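Local coordinates for extracellular solute-binding protein (Conexibacter woesei, PDB 4P98) that probably binds a small solute, perhaps a nucleoside as in PnrA-like relatives, outside the cell membrane for uptake by an ABC transporter, at residues L110-P115 with G265-D269. Sequence-based numbering, arbitrary orientation. Where two conformers were deposited one is given.
Sequences LAERLP and GRRFD
One face of the F268 ring is covered by the methyl of A111: CB stands 3.6 Å from the ring centroid and 18° off its normal, a CH-pi contact. L110 and L114 meet the same ring obliquely, L110 through CB at 3.9 Å from F268 CE1. With CG anti to the backbone N, F268 lays its ring along the A111 backbone, where CE1 comes within 3.6 Å of A111 N. The second flat group, the R266 guanidinium, presents its edge to a carbonyl. R266 NE donates to L114 O at 2.9 Å (163°), and R266 NH1 reaches that oxygen at 3.2 Å, more bent at 138°. L114 O lies essentially in the guanidinium plane; NH1 approaches it in the carbonyl plane, on a lone pair, whereas NE is tilted from that plane. Extended from CG to NE, the R266 chain runs past P115 to this acceptor. Between the two groups, L114 CD1 packs 3.6 Å from R267 O, and a water links R266 O to A111 O, the latter by a weak bond. Replacing F268 by an alanine removes the ring and is likely to leave the A111 methyl and L110 CB without their aromatic partner. The contact joins the loop between strands 101-105 and 118-123 to edge strand 268-271 of the six-stranded parallel sheet, in one lobe of a periplasmic-binding-protein-like fold. Chemically, apolar ring packing works beside two N-H groups given to one neutral backbone oxygen; no salt bridge joins the segments, and the arginine's charge probably stays largely open to solvent.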
loop_
_atom_site.group_PDB
_atom_site.type_symbol
_atom_site.label_atom_id
_atom_site.label_comp_id
_atom_site.label_asym_id
_atom_site.label_seq_id
_atom_site.Cartn_x
_atom_site.Cartn_y
_atom_site.Cartn_z
ATOM N N LEU A 110 9.336 -14.420 -6.303
ATOM C CA LEU A 110 9.677 -14.850 -4.940
ATOM C C LEU A 110 9.098 -16.230 -4.588
ATOM O O LEU A 110 9.718 -16.988 -3.839
ATOM C CB LEU A 110 9.216 -13.799 -3.930
ATOM C CG LEU A 110 9.346 -14.109 -2.446
ATOM C CD1 LEU A 110 10.798 -14.342 -2.063
ATOM C CD2 LEU A 110 8.767 -12.958 -1.632
ATOM N N ALA A 111 7.930 -16.560 -5.129
ATOM C CA ALA A 111 7.286 -17.848 -4.845
ATOM C C ALA A 111 8.222 -19.044 -5.081
ATOM O O ALA A 111 8.213 -19.986 -4.291
ATOM C CB ALA A 111 6.000 -18.013 -5.642
ATOM N N GLU A 112 9.004 -18.947 -6.165
ATOM C CA GLU A 112 10.015 -19.933 -6.590
ATOM C C GLU A 112 11.117 -20.169 -5.557
ATOM O O GLU A 112 11.601 -21.284 -5.390
ATOM C CB GLU A 112 10.734 -19.424 -7.856
ATOM C CG GLU A 112 10.022 -19.587 -9.189
ATOM C CD GLU A 112 10.445 -18.520 -10.189
ATOM O OE1 GLU A 112 11.389 -17.760 -9.879
ATOM O OE2 GLU A 112 9.842 -18.433 -11.277
ATOM N N ARG A 113 11.500 -19.098 -4.879
ATOM C CA ARG A 113 12.765 -19.004 -4.144
ATOM C C ARG A 113 12.611 -19.173 -2.629
ATOM O O ARG A 113 13.540 -18.898 -1.878
ATOM C CB ARG A 113 13.423 -17.660 -4.482
ATOM C CG ARG A 113 13.520 -17.414 -5.992
ATOM C CD ARG A 113 14.015 -16.020 -6.326
ATOM N NE ARG A 113 15.214 -15.759 -5.544
ATOM C CZ ARG A 113 15.368 -14.783 -4.653
ATOM N NH1 ARG A 113 14.408 -13.879 -4.444
ATOM N NH2 ARG A 113 16.521 -14.697 -3.987
ATOM N N LEU A 114 11.449 -19.638 -2.183
ATOM C CA LEU A 114 11.162 -19.769 -0.754
ATOM C C LEU A 114 11.759 -21.035 -0.147
ATOM O O LEU A 114 11.412 -22.138 -0.569
ATOM C CB LEU A 114 9.645 -19.793 -0.520
ATOM C CG LEU A 114 8.869 -18.541 -0.916
ATOM C CD1 LEU A 114 7.370 -18.743 -0.722
ATOM C CD2 LEU A 114 9.333 -17.343 -0.103
ATOM N N PRO A 115 12.637 -20.887 0.864
ATOM C CA PRO A 115 12.988 -22.051 1.667
ATOM C C PRO A 115 11.751 -22.623 2.380
ATOM O O PRO A 115 10.719 -21.944 2.463
ATOM C CB PRO A 115 14.005 -21.496 2.682
ATOM C CG PRO A 115 14.524 -20.221 2.092
ATOM C CD PRO A 115 13.371 -19.676 1.284
ATOM N N GLY A 265 5.113 -22.422 6.073
ATOM C CA GLY A 265 6.181 -22.487 5.079
ATOM C C GLY A 265 5.687 -22.612 3.645
ATOM O O GLY A 265 4.733 -23.343 3.355
ATOM N N ARG A 266 6.354 -21.895 2.751
ATOM C CA ARG A 266 6.110 -21.952 1.312
ATOM C C ARG A 266 4.731 -21.495 0.835
ATOM O O ARG A 266 4.397 -21.684 -0.323
ATOM C CB ARG A 266 6.496 -23.332 0.741
ATOM C CG ARG A 266 8.000 -23.406 0.571
ATOM C CD ARG A 266 8.562 -24.765 0.238
ATOM N NE ARG A 266 9.988 -24.599 -0.066
ATOM C CZ ARG A 266 10.857 -25.589 -0.258
ATOM N NH1 ARG A 266 12.123 -25.302 -0.530
ATOM N NH2 ARG A 266 10.483 -26.853 -0.162
ATOM N N ARG A 267 3.980 -20.820 1.700
ATOM C CA ARG A 267 2.771 -20.122 1.285
ATOM C C ARG A 267 3.174 -18.924 0.445
ATOM O O ARG A 267 4.167 -18.237 0.761
ATOM C CB ARG A 267 1.976 -19.663 2.500
ATOM C CG ARG A 267 0.505 -19.370 2.223
ATOM C CD ARG A 267 -0.292 -20.653 1.929
ATOM N NE ARG A 267 -0.347 -21.572 3.066
ATOM C CZ ARG A 267 -1.180 -21.465 4.101
ATOM N NH1 ARG A 267 -2.045 -20.448 4.187
ATOM N NH2 ARG A 267 -1.140 -22.379 5.075
ATOM N N PHE A 268 2.451 -18.690 -0.646
ATOM C CA PHE A 268 2.659 -17.477 -1.407
ATOM C C PHE A 268 1.340 -16.752 -1.621
ATOM O O PHE A 268 0.460 -17.223 -2.343
ATOM C CB PHE A 268 3.373 -17.720 -2.740
ATOM C CG PHE A 268 3.879 -16.463 -3.358
ATOM C CD1 PHE A 268 4.971 -15.815 -2.813
ATOM C CD2 PHE A 268 3.247 -15.891 -4.455
ATOM C CE1 PHE A 268 5.432 -14.630 -3.348
ATOM C CE2 PHE A 268 3.712 -14.707 -5.001
ATOM C CZ PHE A 268 4.805 -14.073 -4.450
ATOM N N ASP A 269 1.231 -15.591 -0.986
ATOM C CA ASP A 269 -0.009 -14.829 -0.964
ATOM C C ASP A 269 0.037 -13.607 -1.886
ATOM O O ASP A 269 1.024 -12.845 -1.904
ATOM C CB ASP A 269 -0.311 -14.418 0.483
ATOM C CG ASP A 269 -0.480 -15.609 1.408
ATOM O OD1 ASP A 269 -1.260 -16.522 1.043
ATOM O OD2 ASP A 269 0.158 -15.647 2.497
HETATM O O HOH W 1 5.297 -21.124 -3.172
#